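Local coordinates for ganglioside-induced differentiation-associated protein 2 (Homo sapiens, PDB 4UML) that is of unknown molecular function but carries an N-terminal macro domain, a fold that in many relatives binds ADP-ribose, and is linked to spinocerebellar ataxia, at residues A[47-53]-A[191-195]; A[56-62]-A[204-210]; A[90-94]-A[118-122]; A[130-134]-A[175-179]. All coordinates share one frame; numbering follows the deposited sequence.

Contact 1 (A[47-53]-A[191-195])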
loop_
_atom_site.group_PDB
_atom_site.type_symbol
_atom_site.label_atom_id
_atom_site.label_comp_id
_atom_site.label_asym_id
_atom_site.label_seq_id
_atom_site.Cartn_x
_atom_site.Cartn_y
_atom_site.Cartn_z
ATOM N N PHE A 47 16.737 9.747 -9.574
ATOM C CA PHE A 47 17.004 9.241 -8.245
ATOM C C PHE A 47 18.380 8.584 -8.182
ATOM O O PHE A 47 18.786 7.895 -9.098
ATOM C CB PHE A 47 15.890 8.267 -7.818
ATOM C CG PHE A 47 14.583 8.955 -7.564
ATOM C CD1 PHE A 47 14.313 9.500 -6.312
ATOM C CD2 PHE A 47 13.677 9.130 -8.584
ATOM C CE1 PHE A 47 13.127 10.169 -6.076
ATOM C CE2 PHE A 47 12.489 9.818 -8.364
ATOM C CZ PHE A 47 12.218 10.338 -7.105
ATOM N N LEU A 48 19.084 8.831 -7.091
ATOM C CA LEU A 48 20.386 8.229 -6.851
ATOM C C LEU A 48 20.232 6.836 -6.213
ATOM O O LEU A 48 19.345 6.597 -5.373
ATOM C CB LEU A 48 21.229 9.142 -5.934
ATOM C CG LEU A 48 21.305 10.647 -6.291
ATOM C CD1 LEU A 48 22.059 11.432 -5.216
ATOM C CD2 LEU A 48 21.905 10.876 -7.688
ATOM N N TYR A 49 21.089 5.915 -6.637
ATOM C CA TYR A 49 21.301 4.660 -5.926
ATOM C C TYR A 49 21.298 4.891 -4.414
ATOM O O TYR A 49 22.000 5.770 -3.913
ATOM C CB TYR A 49 22.655 4.058 -6.310
ATOM C CG TYR A 49 22.992 2.839 -5.501
ATOM C CD1 TYR A 49 22.365 1.641 -5.770
ATOM C CD2 TYR A 49 23.924 2.886 -4.455
ATOM C CE1 TYR A 49 22.653 0.505 -5.035
ATOM C CE2 TYR A 49 24.216 1.751 -3.709
ATOM C CZ TYR A 49 23.569 0.558 -4.014
ATOM O OH TYR A 49 23.788 -0.611 -3.333
ATOM N N ASN A 50 20.505 4.112 -3.687
ATOM C CA ASN A 50 20.505 4.206 -2.223
ATOM C C ASN A 50 20.240 2.817 -1.654
ATOM O O ASN A 50 19.096 2.354 -1.615
ATOM C CB ASN A 50 19.478 5.236 -1.765
ATOM C CG ASN A 50 19.381 5.342 -0.259
ATOM O OD1 ASN A 50 19.691 4.403 0.469
ATOM N ND2 ASN A 50 18.908 6.472 0.210
ATOM N N LYS A 51 21.324 2.150 -1.256
ATOM C CA LYS A 51 21.303 0.733 -0.863
ATOM C C LYS A 51 20.336 0.469 0.282
ATOM O O LYS A 51 19.635 -0.544 0.320
ATOM C CB LYS A 51 22.713 0.295 -0.426
ATOM C CG LYS A 51 22.763 -1.103 0.169
ATOM C CD LYS A 51 24.161 -1.699 0.151
ATOM C CE LYS A 51 24.063 -3.215 0.149
ATOM N NZ LYS A 51 25.403 -3.860 0.214
ATOM N N ASP A 52 20.367 1.384 1.229
ATOM C CA ASP A 52 19.599 1.298 2.446
ATOM C C ASP A 52 18.082 1.323 2.138
ATOM O O ASP A 52 17.324 0.504 2.644
ATOM C CB ASP A 52 20.008 2.466 3.346
ATOM C CG ASP A 52 19.186 2.559 4.602
ATOM O OD1 ASP A 52 19.430 1.768 5.537
ATOM O OD2 ASP A 52 18.299 3.437 4.656
ATOM N N VAL A 53 17.662 2.254 1.289
ATOM C CA VAL A 53 16.257 2.372 0.866
ATOM C C VAL A 53 15.818 1.147 0.053
ATOM O O VAL A 53 14.722 0.605 0.264
ATOM C CB VAL A 53 16.047 3.695 0.097
ATOM C CG1 VAL A 53 14.703 3.746 -0.595
ATOM C CG2 VAL A 53 16.183 4.863 1.058
ATOM N N ARG A 191 9.306 6.236 -2.295
ATOM C CA ARG A 191 10.752 6.550 -2.408
ATOM C C ARG A 191 11.095 7.761 -1.537
ATOM O O ARG A 191 11.946 7.671 -0.654
ATOM C CB ARG A 191 11.169 6.746 -3.863
ATOM C CG ARG A 191 12.547 7.374 -4.042
ATOM C CD ARG A 191 13.631 6.448 -3.528
ATOM N NE ARG A 191 14.945 7.097 -3.365
ATOM C CZ ARG A 191 16.106 6.657 -3.870
ATOM N NH1 ARG A 191 16.194 5.584 -4.662
ATOM N NH2 ARG A 191 17.210 7.334 -3.588
ATOM N N ARG A 192 10.378 8.854 -1.748
ATOM C CA ARG A 192 10.676 10.112 -1.102
ATOM C C ARG A 192 10.471 10.036 0.378
ATOM O O ARG A 192 11.240 10.625 1.162
ATOM C CB ARG A 192 9.846 11.236 -1.705
ATOM C CG ARG A 192 10.246 11.519 -3.137
ATOM C CD ARG A 192 9.377 12.576 -3.777
ATOM N NE ARG A 192 9.905 12.959 -5.095
ATOM C CZ ARG A 192 9.217 13.603 -6.043
ATOM N NH1 ARG A 192 7.947 13.951 -5.848
ATOM N NH2 ARG A 192 9.801 13.893 -7.205
ATOM N N PHE A 193 9.453 9.298 0.787
ATOM C CA PHE A 193 9.224 9.099 2.210
ATOM C C PHE A 193 10.317 8.245 2.826
ATOM O O PHE A 193 10.722 8.486 3.971
ATOM C CB PHE A 193 7.869 8.421 2.452
ATOM C CG PHE A 193 7.640 8.013 3.871
ATOM C CD1 PHE A 193 8.062 6.772 4.320
ATOM C CD2 PHE A 193 6.967 8.858 4.750
ATOM C CE1 PHE A 193 7.834 6.376 5.629
ATOM C CE2 PHE A 193 6.730 8.468 6.065
ATOM C CZ PHE A 193 7.177 7.227 6.507
ATOM N N LEU A 194 10.766 7.212 2.127
ATOM C CA LEU A 194 11.764 6.361 2.722
ATOM C C LEU A 194 13.126 7.081 2.824
ATOM O O LEU A 194 13.900 6.807 3.737
ATOM C CB LEU A 194 11.916 5.063 1.950
ATOM C CG LEU A 194 10.846 3.986 2.155
ATOM C CD1 LEU A 194 11.070 2.840 1.191
ATOM C CD2 LEU A 194 10.873 3.462 3.575
ATOM N N GLU A 195 13.402 7.973 1.879
ATOM C CA GLU A 195 14.633 8.753 1.887
ATOM C C GLU A 195 14.744 9.552 3.177
ATOM O O GLU A 195 15.784 9.543 3.803
ATOM C CB GLU A 195 14.687 9.709 0.692
ATOM C CG GLU A 195 15.283 9.115 -0.556
ATOM C CD GLU A 195 15.165 10.040 -1.755
ATOM O OE1 GLU A 195 14.626 11.172 -1.645
ATOM O OE2 GLU A 195 15.602 9.624 -2.835
HETATM O O HOH W 1 18.050 3.327 -4.941
#

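Contact 2 (A[56-62]-A[204-210])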
loop_
_atom_site.group_PDB
_atom_site.type_symbol
_atom_site.label_atom_id
_atom_site.label_comp_id
_atom_site.label_asym_id
_atom_site.label_seq_id
_atom_site.Cartn_x
_atom_site.Cartn_y
_atom_site.Cartn_z
ATOM N N LYS A 56 14.649 -1.986 1.905
ATOM C CA LYS A 56 13.335 -1.895 2.548
ATOM C C LYS A 56 12.154 -2.161 1.629
ATOM O O LYS A 56 11.045 -2.381 2.094
ATOM C CB LYS A 56 13.190 -0.526 3.154
ATOM C CG LYS A 56 14.298 -0.268 4.155
ATOM C CD LYS A 56 14.246 1.135 4.706
ATOM C CE LYS A 56 15.278 1.277 5.817
ATOM N NZ LYS A 56 14.943 2.413 6.703
ATOM N N VAL A 57 12.383 -2.153 0.327
ATOM C CA VAL A 57 11.314 -2.313 -0.630
ATOM C C VAL A 57 11.207 -3.761 -1.058
ATOM O O VAL A 57 12.226 -4.406 -1.348
ATOM C CB VAL A 57 11.583 -1.463 -1.882
ATOM C CG1 VAL A 57 10.591 -1.805 -2.984
ATOM C CG2 VAL A 57 11.495 -0.008 -1.516
ATOM N N VAL A 58 9.976 -4.259 -1.100
ATOM C CA VAL A 58 9.671 -5.589 -1.535
ATOM C C VAL A 58 8.518 -5.563 -2.557
ATOM O O VAL A 58 7.460 -4.957 -2.319
ATOM C CB VAL A 58 9.242 -6.465 -0.333
ATOM C CG1 VAL A 58 8.908 -7.862 -0.789
ATOM C CG2 VAL A 58 10.288 -6.454 0.781
ATOM N N LEU A 59 8.713 -6.230 -3.695
ATOM C CA LEU A 59 7.629 -6.484 -4.628
ATOM C C LEU A 59 7.185 -7.934 -4.518
ATOM O O LEU A 59 7.994 -8.848 -4.672
ATOM C CB LEU A 59 8.073 -6.204 -6.056
ATOM C CG LEU A 59 7.036 -6.480 -7.157
ATOM C CD1 LEU A 59 5.827 -5.589 -7.024
ATOM C CD2 LEU A 59 7.642 -6.267 -8.540
ATOM N N TRP A 60 5.898 -8.156 -4.275
ATOM C CA TRP A 60 5.421 -9.498 -4.011
ATOM C C TRP A 60 4.125 -9.707 -4.704
ATOM O O TRP A 60 3.161 -8.959 -4.459
ATOM C CB TRP A 60 5.213 -9.700 -2.519
ATOM C CG TRP A 60 4.635 -11.001 -2.165
ATOM C CD1 TRP A 60 5.235 -12.236 -2.335
ATOM C CD2 TRP A 60 3.368 -11.249 -1.548
ATOM N NE1 TRP A 60 4.397 -13.226 -1.873
ATOM C CE2 TRP A 60 3.259 -12.646 -1.366
ATOM C CE3 TRP A 60 2.315 -10.427 -1.121
ATOM C CZ2 TRP A 60 2.130 -13.236 -0.803
ATOM C CZ3 TRP A 60 1.210 -10.999 -0.549
ATOM C CH2 TRP A 60 1.123 -12.396 -0.378
ATOM N N LYS A 61 4.066 -10.720 -5.565
ATOM C CA LYS A 61 2.796 -11.072 -6.175
ATOM C C LYS A 61 2.003 -11.972 -5.241
ATOM O O LYS A 61 2.374 -13.113 -5.017
ATOM C CB LYS A 61 2.985 -11.755 -7.541
ATOM C CG LYS A 61 1.646 -12.066 -8.207
ATOM C CD LYS A 61 1.774 -12.151 -9.718
ATOM C CE LYS A 61 2.490 -13.423 -10.147
ATOM N NZ LYS A 61 1.675 -14.617 -9.786
ATOM N N GLY A 62 0.920 -11.456 -4.670
ATOM C CA GLY A 62 0.115 -12.231 -3.717
ATOM C C GLY A 62 -0.969 -11.392 -3.085
ATOM O O GLY A 62 -1.064 -10.190 -3.358
ATOM N N VAL A 204 8.602 -2.144 3.288
ATOM C CA VAL A 204 7.395 -1.740 2.587
ATOM C C VAL A 204 7.195 -2.775 1.499
ATOM O O VAL A 204 8.117 -3.044 0.705
ATOM C CB VAL A 204 7.496 -0.325 2.006
ATOM C CG1 VAL A 204 6.296 -0.024 1.109
ATOM C CG2 VAL A 204 7.578 0.689 3.121
ATOM N N VAL A 205 6.020 -3.406 1.508
ATOM C CA VAL A 205 5.704 -4.430 0.555
ATOM C C VAL A 205 4.629 -3.919 -0.362
ATOM O O VAL A 205 3.546 -3.528 0.090
ATOM C CB VAL A 205 5.209 -5.733 1.208
ATOM C CG1 VAL A 205 4.881 -6.774 0.147
ATOM C CG2 VAL A 205 6.222 -6.268 2.176
ATOM N N PHE A 206 4.940 -3.936 -1.652
ATOM C CA PHE A 206 3.947 -3.714 -2.689
ATOM C C PHE A 206 3.396 -5.066 -3.118
ATOM O O PHE A 206 4.067 -5.786 -3.859
ATOM C CB PHE A 206 4.576 -2.987 -3.864
ATOM C CG PHE A 206 5.095 -1.606 -3.538
ATOM C CD1 PHE A 206 4.224 -0.530 -3.406
ATOM C CD2 PHE A 206 6.454 -1.362 -3.450
ATOM C CE1 PHE A 206 4.690 0.744 -3.131
ATOM C CE2 PHE A 206 6.938 -0.075 -3.186
ATOM C CZ PHE A 206 6.058 0.983 -3.016
ATOM N N ALA A 207 2.224 -5.418 -2.585
ATOM C CA ALA A 207 1.476 -6.606 -2.967
ATOM C C ALA A 207 0.723 -6.358 -4.264
ATOM O O ALA A 207 -0.110 -5.434 -4.345
ATOM C CB ALA A 207 0.486 -6.981 -1.885
ATOM N N VAL A 208 1.004 -7.175 -5.274
ATOM C CA VAL A 208 0.418 -6.992 -6.604
ATOM C C VAL A 208 -0.257 -8.271 -7.108
ATOM O O VAL A 208 -0.004 -9.342 -6.603
ATOM C CB VAL A 208 1.454 -6.508 -7.626
ATOM C CG1 VAL A 208 1.989 -5.141 -7.218
ATOM C CG2 VAL A 208 2.593 -7.498 -7.842
ATOM N N SER A 209 -1.148 -8.137 -8.082
ATOM C CA SER A 209 -1.677 -9.301 -8.801
ATOM C C SER A 209 -1.049 -9.318 -10.177
ATOM O O SER A 209 -0.223 -8.469 -10.498
ATOM C CB SER A 209 -3.198 -9.236 -8.923
ATOM O OG SER A 209 -3.576 -8.179 -9.792
ATOM N N ASP A 210 -1.428 -10.295 -10.998
ATOM C CA ASP A 210 -0.870 -10.407 -12.355
ATOM C C ASP A 210 -1.185 -9.176 -13.182
ATOM O O ASP A 210 -0.393 -8.766 -14.026
ATOM C CB ASP A 210 -1.383 -11.672 -13.057
ATOM C CG ASP A 210 -0.769 -12.941 -12.483
ATOM O OD1 ASP A 210 0.475 -13.077 -12.537
ATOM O OD2 ASP A 210 -1.524 -13.792 -11.969
#

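Contact 3 (A[90-94]-A[118-122])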
loop_
_atom_site.group_PDB
_atom_site.type_symbol
_atom_site.label_atom_id
_atom_site.label_comp_id
_atom_site.label_asym_id
_atom_site.label_seq_id
_atom_site.Cartn_x
_atom_site.Cartn_y
_atom_site.Cartn_z
ATOM N N ILE A 90 -9.522 -9.102 2.653
ATOM C CA ILE A 90 -9.254 -8.512 3.921
ATOM C C ILE A 90 -10.458 -8.726 4.857
ATOM O O ILE A 90 -10.279 -9.153 5.991
ATOM C CB ILE A 90 -8.915 -7.012 3.788
ATOM C CG1 ILE A 90 -7.557 -6.798 3.077
ATOM C CG2 ILE A 90 -8.945 -6.373 5.135
ATOM C CD1 ILE A 90 -7.112 -5.330 2.960
ATOM N N PHE A 91 -11.682 -8.420 4.420
ATOM C CA PHE A 91 -12.842 -8.563 5.346
ATOM C C PHE A 91 -13.095 -10.024 5.754
ATOM O O PHE A 91 -13.403 -10.342 6.910
ATOM C CB PHE A 91 -14.137 -8.006 4.720
ATOM C CG PHE A 91 -14.189 -6.511 4.620
ATOM C CD1 PHE A 91 -13.285 -5.696 5.283
ATOM C CD2 PHE A 91 -15.182 -5.915 3.883
ATOM C CE1 PHE A 91 -13.369 -4.317 5.188
ATOM C CE2 PHE A 91 -15.272 -4.538 3.785
ATOM C CZ PHE A 91 -14.374 -3.738 4.444
ATOM N N MET A 92 -12.941 -10.916 4.804
ATOM C CA MET A 92 -13.123 -12.297 5.093
ATOM C C MET A 92 -12.106 -12.762 6.141
ATOM O O MET A 92 -12.461 -13.445 7.108
ATOM C CB MET A 92 -12.946 -13.091 3.815
ATOM C CG MET A 92 -12.855 -14.571 4.091
ATOM S SD MET A 92 -12.973 -15.501 2.569
ATOM C CE MET A 92 -14.726 -15.311 2.231
ATOM N N LEU A 93 -10.837 -12.390 5.969
ATOM C CA LEU A 93 -9.794 -12.911 6.874
ATOM C C LEU A 93 -9.749 -12.209 8.202
ATOM O O LEU A 93 -9.402 -12.833 9.216
ATOM C CB LEU A 93 -8.466 -12.913 6.189
ATOM C CG LEU A 93 -8.443 -13.913 5.042
ATOM C CD1 LEU A 93 -7.094 -13.836 4.353
ATOM C CD2 LEU A 93 -8.729 -15.327 5.556
ATOM N N ALA A 94 -10.134 -10.940 8.245
ATOM C CA ALA A 94 -10.228 -10.272 9.518
ATOM C C ALA A 94 -11.369 -10.826 10.391
ATOM O O ALA A 94 -11.232 -10.897 11.613
ATOM C CB ALA A 94 -10.370 -8.771 9.338
ATOM N N GLY A 118 -6.481 -5.485 13.208
ATOM C CA GLY A 118 -6.556 -6.484 12.141
ATOM C C GLY A 118 -7.453 -7.701 12.473
ATOM O O GLY A 118 -7.765 -8.515 11.613
ATOM N N PHE A 119 -7.845 -7.840 13.728
ATOM C CA PHE A 119 -8.719 -8.964 14.160
ATOM C C PHE A 119 -8.094 -10.336 13.807
ATOM O O PHE A 119 -7.016 -10.612 14.338
ATOM C CB PHE A 119 -10.172 -8.671 13.724
ATOM C CG PHE A 119 -10.694 -7.375 14.334
ATOM C CD1 PHE A 119 -11.018 -7.309 15.694
ATOM C CD2 PHE A 119 -10.766 -6.192 13.588
ATOM C CE1 PHE A 119 -11.480 -6.122 16.278
ATOM C CE2 PHE A 119 -11.208 -4.996 14.174
ATOM C CZ PHE A 119 -11.566 -4.957 15.512
ATOM N N ASN A 120 -8.667 -11.162 12.935
ATOM C CA ASN A 120 -8.005 -12.443 12.639
ATOM C C ASN A 120 -6.879 -12.380 11.600
ATOM O O ASN A 120 -6.296 -13.410 11.227
ATOM C CB ASN A 120 -9.023 -13.532 12.297
ATOM C CG ASN A 120 -8.407 -14.932 12.176
ATOM O OD1 ASN A 120 -7.743 -15.418 13.065
ATOM N ND2 ASN A 120 -8.652 -15.568 11.073
ATOM N N LEU A 121 -6.556 -11.195 11.101
ATOM C CA LEU A 121 -5.493 -11.123 10.121
ATOM C C LEU A 121 -4.152 -11.358 10.800
ATOM O O LEU A 121 -3.977 -11.058 12.009
ATOM C CB LEU A 121 -5.449 -9.739 9.470
ATOM C CG LEU A 121 -6.574 -9.287 8.568
ATOM C CD1 LEU A 121 -6.301 -7.841 8.141
ATOM C CD2 LEU A 121 -6.719 -10.214 7.369
ATOM N N ALA A 122 -3.196 -11.858 10.031
ATOM C CA ALA A 122 -1.811 -11.921 10.533
ATOM C C ALA A 122 -1.245 -10.540 10.908
ATOM O O ALA A 122 -0.394 -10.425 11.799
ATOM C CB ALA A 122 -0.926 -12.611 9.535
HETATM O O HOH W 2 -11.417 -14.973 9.579
HETATM O O HOH W 3 -6.449 -14.159 8.675
#

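Contact 4 (A[130-134]-A[175-179])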
loop_
_atom_site.group_PDB
_atom_site.type_symbol
_atom_site.label_atom_id
_atom_site.label_comp_id
_atom_site.label_asym_id
_atom_site.label_seq_id
_atom_site.Cartn_x
_atom_site.Cartn_y
_atom_site.Cartn_z
ATOM N N VAL A 130 -9.056 5.554 0.681
ATOM C CA VAL A 130 -10.025 5.704 -0.442
ATOM C C VAL A 130 -9.378 6.487 -1.583
ATOM O O VAL A 130 -9.083 7.670 -1.465
ATOM C CB VAL A 130 -11.295 6.460 0.025
ATOM C CG1 VAL A 130 -12.283 6.738 -1.125
ATOM C CG2 VAL A 130 -11.963 5.732 1.186
ATOM N N GLY A 131 -9.130 5.803 -2.672
ATOM C CA GLY A 131 -8.579 6.412 -3.850
ATOM C C GLY A 131 -9.668 7.150 -4.632
ATOM O O GLY A 131 -10.865 6.939 -4.422
ATOM N N PRO A 132 -9.245 8.020 -5.538
ATOM C CA PRO A 132 -10.227 8.840 -6.257
ATOM C C PRO A 132 -10.920 8.010 -7.361
ATOM O O PRO A 132 -10.324 7.074 -7.927
ATOM C CB PRO A 132 -9.353 9.918 -6.867
ATOM C CG PRO A 132 -8.080 9.217 -7.161
ATOM C CD PRO A 132 -7.878 8.254 -6.011
ATOM N N LYS A 133 -12.174 8.336 -7.646
ATOM C CA LYS A 133 -12.817 7.869 -8.891
ATOM C C LYS A 133 -12.244 8.698 -10.008
ATOM O O LYS A 133 -12.546 9.880 -10.107
ATOM C CB LYS A 133 -14.303 8.118 -8.820
ATOM C CG LYS A 133 -15.006 7.318 -7.736
ATOM C CD LYS A 133 -16.442 7.787 -7.520
ATOM C CE LYS A 133 -17.260 6.644 -6.961
ATOM N NZ LYS A 133 -18.518 7.148 -6.372
ATOM N N TYR A 134 -11.401 8.106 -10.828
ATOM C CA TYR A 134 -10.619 8.865 -11.789
ATOM C C TYR A 134 -11.488 9.401 -12.919
ATOM O O TYR A 134 -12.219 8.656 -13.526
ATOM C CB TYR A 134 -9.548 8.005 -12.409
ATOM C CG TYR A 134 -8.638 8.751 -13.376
ATOM C CD1 TYR A 134 -7.517 9.396 -12.924
ATOM C CD2 TYR A 134 -8.935 8.834 -14.734
ATOM C CE1 TYR A 134 -6.683 10.072 -13.778
ATOM C CE2 TYR A 134 -8.108 9.531 -15.604
ATOM C CZ TYR A 134 -6.971 10.131 -15.115
ATOM O OH TYR A 134 -6.126 10.826 -15.937
ATOM N N ARG A 175 -12.218 1.931 -10.031
ATOM C CA ARG A 175 -12.218 3.401 -9.953
ATOM C C ARG A 175 -11.481 4.031 -11.123
ATOM O O ARG A 175 -11.436 5.263 -11.252
ATOM C CB ARG A 175 -11.684 3.907 -8.596
ATOM C CG ARG A 175 -12.829 4.101 -7.627
ATOM C CD ARG A 175 -12.464 4.449 -6.193
ATOM N NE ARG A 175 -13.674 4.404 -5.372
ATOM C CZ ARG A 175 -14.174 5.394 -4.622
ATOM N NH1 ARG A 175 -13.576 6.572 -4.489
ATOM N NH2 ARG A 175 -15.317 5.191 -3.983
ATOM N N GLY A 176 -10.868 3.191 -11.946
ATOM C CA GLY A 176 -10.364 3.577 -13.266
ATOM C C GLY A 176 -9.103 4.416 -13.415
ATOM O O GLY A 176 -8.834 4.967 -14.503
ATOM N N TYR A 177 -8.293 4.513 -12.360
ATOM C CA TYR A 177 -7.092 5.296 -12.474
ATOM C C TYR A 177 -6.213 4.594 -13.492
ATOM O O TYR A 177 -6.059 3.396 -13.387
ATOM C CB TYR A 177 -6.352 5.390 -11.118
ATOM C CG TYR A 177 -5.557 6.653 -10.993
ATOM C CD1 TYR A 177 -4.522 6.929 -11.864
ATOM C CD2 TYR A 177 -5.819 7.560 -9.967
ATOM C CE1 TYR A 177 -3.789 8.107 -11.763
ATOM C CE2 TYR A 177 -5.104 8.746 -9.852
ATOM C CZ TYR A 177 -4.096 9.012 -10.745
ATOM O OH TYR A 177 -3.394 10.177 -10.640
ATOM N N PRO A 178 -5.651 5.324 -14.478
ATOM C CA PRO A 178 -4.690 4.700 -15.393
ATOM C C PRO A 178 -3.501 4.096 -14.644
ATOM O O PRO A 178 -2.822 4.784 -13.888
ATOM C CB PRO A 178 -4.245 5.867 -16.264
ATOM C CG PRO A 178 -5.462 6.719 -16.341
ATOM C CD PRO A 178 -6.051 6.655 -14.955
ATOM N N LEU A 179 -3.244 2.817 -14.894
ATOM C CA LEU A 179 -2.396 2.025 -14.021
ATOM C C LEU A 179 -0.982 2.525 -13.962
ATOM O O LEU A 179 -0.385 2.609 -12.898
ATOM C CB LEU A 179 -2.435 0.562 -14.442
ATOM C CG LEU A 179 -1.480 -0.382 -13.696
ATOM C CD1 LEU A 179 -1.802 -0.412 -12.204
ATOM C CD2 LEU A 179 -1.583 -1.769 -14.322
#

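Contact 1 (A[47-53]-A[191-195])
R191 leaves its helix with CG anti to the backbone N (chi1 167°) and then bends at chi2 (66°), so that its guanidinium slides past the ring of F47, running the opposite way, and reaches the backbone of L48. There NH2 donates to L48 O over 2.9 Å, the acceptor lying near the guanidinium plane and the donor in the carbonyl plane; NH1 reaches the same oxygen only weakly. F47 CD1 lies over one face of the guanidinium and V53 CG1 over the opposite one, while F47 CE1 packs 3.5 Å from R191 CG. Within the helix, R191 NE makes a salt bridge to E195 OE2 at 2.7 Å, coming from above the carboxylate plane; that oxygen also sits at the edge of the F47 ring, 3.7 Å from CD1. In the macro-domain fold, layers of helices pack on a central sheet, and here the lead-in to the short helix 51-54 lies against helix 179-197. N50 is the N-cap of the short helix: its OD1 accepts from V53 N at 3.1 Å. A water takes hydrogen bonds from N50 N and, weakly, from R191 NH1. A leucine in place of R191 would probably leave L48 O without its donor, the E195 carboxylate without its charged mate and the F47 ring freer to turn. R191 NH1 also donates to Y223 O, and the Y223 ring meets that of F47. Deeper in, V53 CG1 rests 4.0 Å from L194 CB.

Contact 2 (A[56-62]-A[204-210])
V57 to K61 pair residue for residue with V204 to V208 as parallel neighbours in the central sheet of the macro domain, strand 57-61 being its outermost strand on this side within the chain. The axes of the two short strand segments approach to 4.7 Å, their directions 21° apart. Six backbone hydrogen bonds form the ladder: V204 N to K56 O, V58 N to V204 O, F206 N to V58 O, W60 N to F206 O, V208 N to W60 O and G62 N to V208 O. The shortest, 2.7 Å from V204 N to K56 O, opens it. CA-H...O contacts fill in between, such as A207 CA to W60 O at 3.3 Å.

Apolar contacts divide by face. On one, V57 CG1 meets the edge of the F206 ring, 4.0 Å from CE2, and L59 CD1 leans across to V208 CG2 at 3.8 Å; helices 179-197 and 210-223 pack on this side. On the other, V58 CB touches V205 CG2, and A207 CB lies at the edge of the W60 indole, 4.0 Å from CE3, with L17 and L67 also against W60. Charges meet at the end of the ladder: K61, bent at chi3 (73°) and chi4 (65°), brings NZ to 3.4 Å from D210 OD1 in a salt bridge, whereas K56 NZ turns away to G198 O and I201 O. G62 CA lies 3.4 Å above one face of the W60 indole, toward its rim, where a CB on G62 would collide with W60 CZ2.

Contact 3 (A[90-94]-A[118-122])
A94 O, at the C-terminal end of helix 85-94, accepts from N120 N over 2.9 Å with an N-H...O angle of 166°, and F119 CB closes on the same oxygen at 3.2 Å. L121 supplies the apolar half: its CD2 lies against both L93 CB, tight at 3.4 Å, and A94 N, while CG rests against A94 CB. Its CG stands beside the backbone N (chi1 -68°), which turns the isobutyl group toward the helix. An alanine in place of L121 would probably open a gap beside L93 and A94, leaving the turn held to the helix mainly by polar bonds. L93 O is served by N120 ND2, a weak bond of 3.4 Å, and by two waters, one of which also bonds N120 ND2 and the other N120 O. What positions these groups is a type II' turn from G118 to L121, closed by L121 N to G118 O at 3.0 Å; F119 takes its positive-phi position. The turn belongs to the connection between antiparallel strands 113-117 and 125-129, where G118 pairs with R124 through the backbone. Toward the sheet, I90 and L121 both touch I72 of strand 71-75 and I126 of strand 125-129, while F119 leans on helix 97-105.

Contact 4 (A[130-134]-A[175-179])
G131 O receives R175 NH1 at 2.7 Å, nearly along the C=O axis although the N-H bends to 135° and the oxygen is tilted out of the guanidinium plane. The extended R175 side chain runs beside the backbone of 131-133, CB 3.5 Å from P132 O, and K133 CG covers one face of the guanidinium. Beyond it, R175 NH2 forms a salt bridge with E78, which probably eases the nearness of K133 NZ, 4.4 Å from that nitrogen. A second bond, Y134 N to R175 O at 2.9 Å, ties the two backbones. Both segments are loops that follow parallel strands, 125-129 and 164-167, and lead into helices 139-159 and 179-197; they meet beyond the C-terminal ends of these strands, the side of the sheet on which, in ADP-ribose-binding macro domains, the ligand cleft lies; whether this domain uses it so is not established. Y134 extends with CG opposite the backbone N (chi1 -177°), and its ring is used twice: P178 CD sits over its centre in a CH-pi contact, 3.4 Å from the Y134 centroid, while its edge, at CD1, points at the face of Y177. That edge-to-face pair has centroids of Y134 and Y177 4.8 Å apart and planes at 51°. P132 CG lies at the edge of the Y177 ring, 4.0 Å from CD2, and Y177 itself packs against E143 and L146 of helix 139-159.

From the N terminus, 47-53 opens contact 1 and 56-62 opens contact 2 before either closes. Contact 3 then opens at 90-94 and closes at 118-122, and contact 4 follows in series from 130-134 to 175-179; both nest inside the two longer loops. Those loops cross, contact 1 closing at 191-195 and contact 2 at 204-210, so residues 47-62 are tied to helix 179-197 and to strand 203-208. Contacts 1 and 2 touch, with L194 CD1 4.0 Å from V57 CG2. Contact 3 lies across the chain's centre from contact 1, their centres about 31 Å apart, and fixes a helix to a strand connection; contact 4 joins two loops.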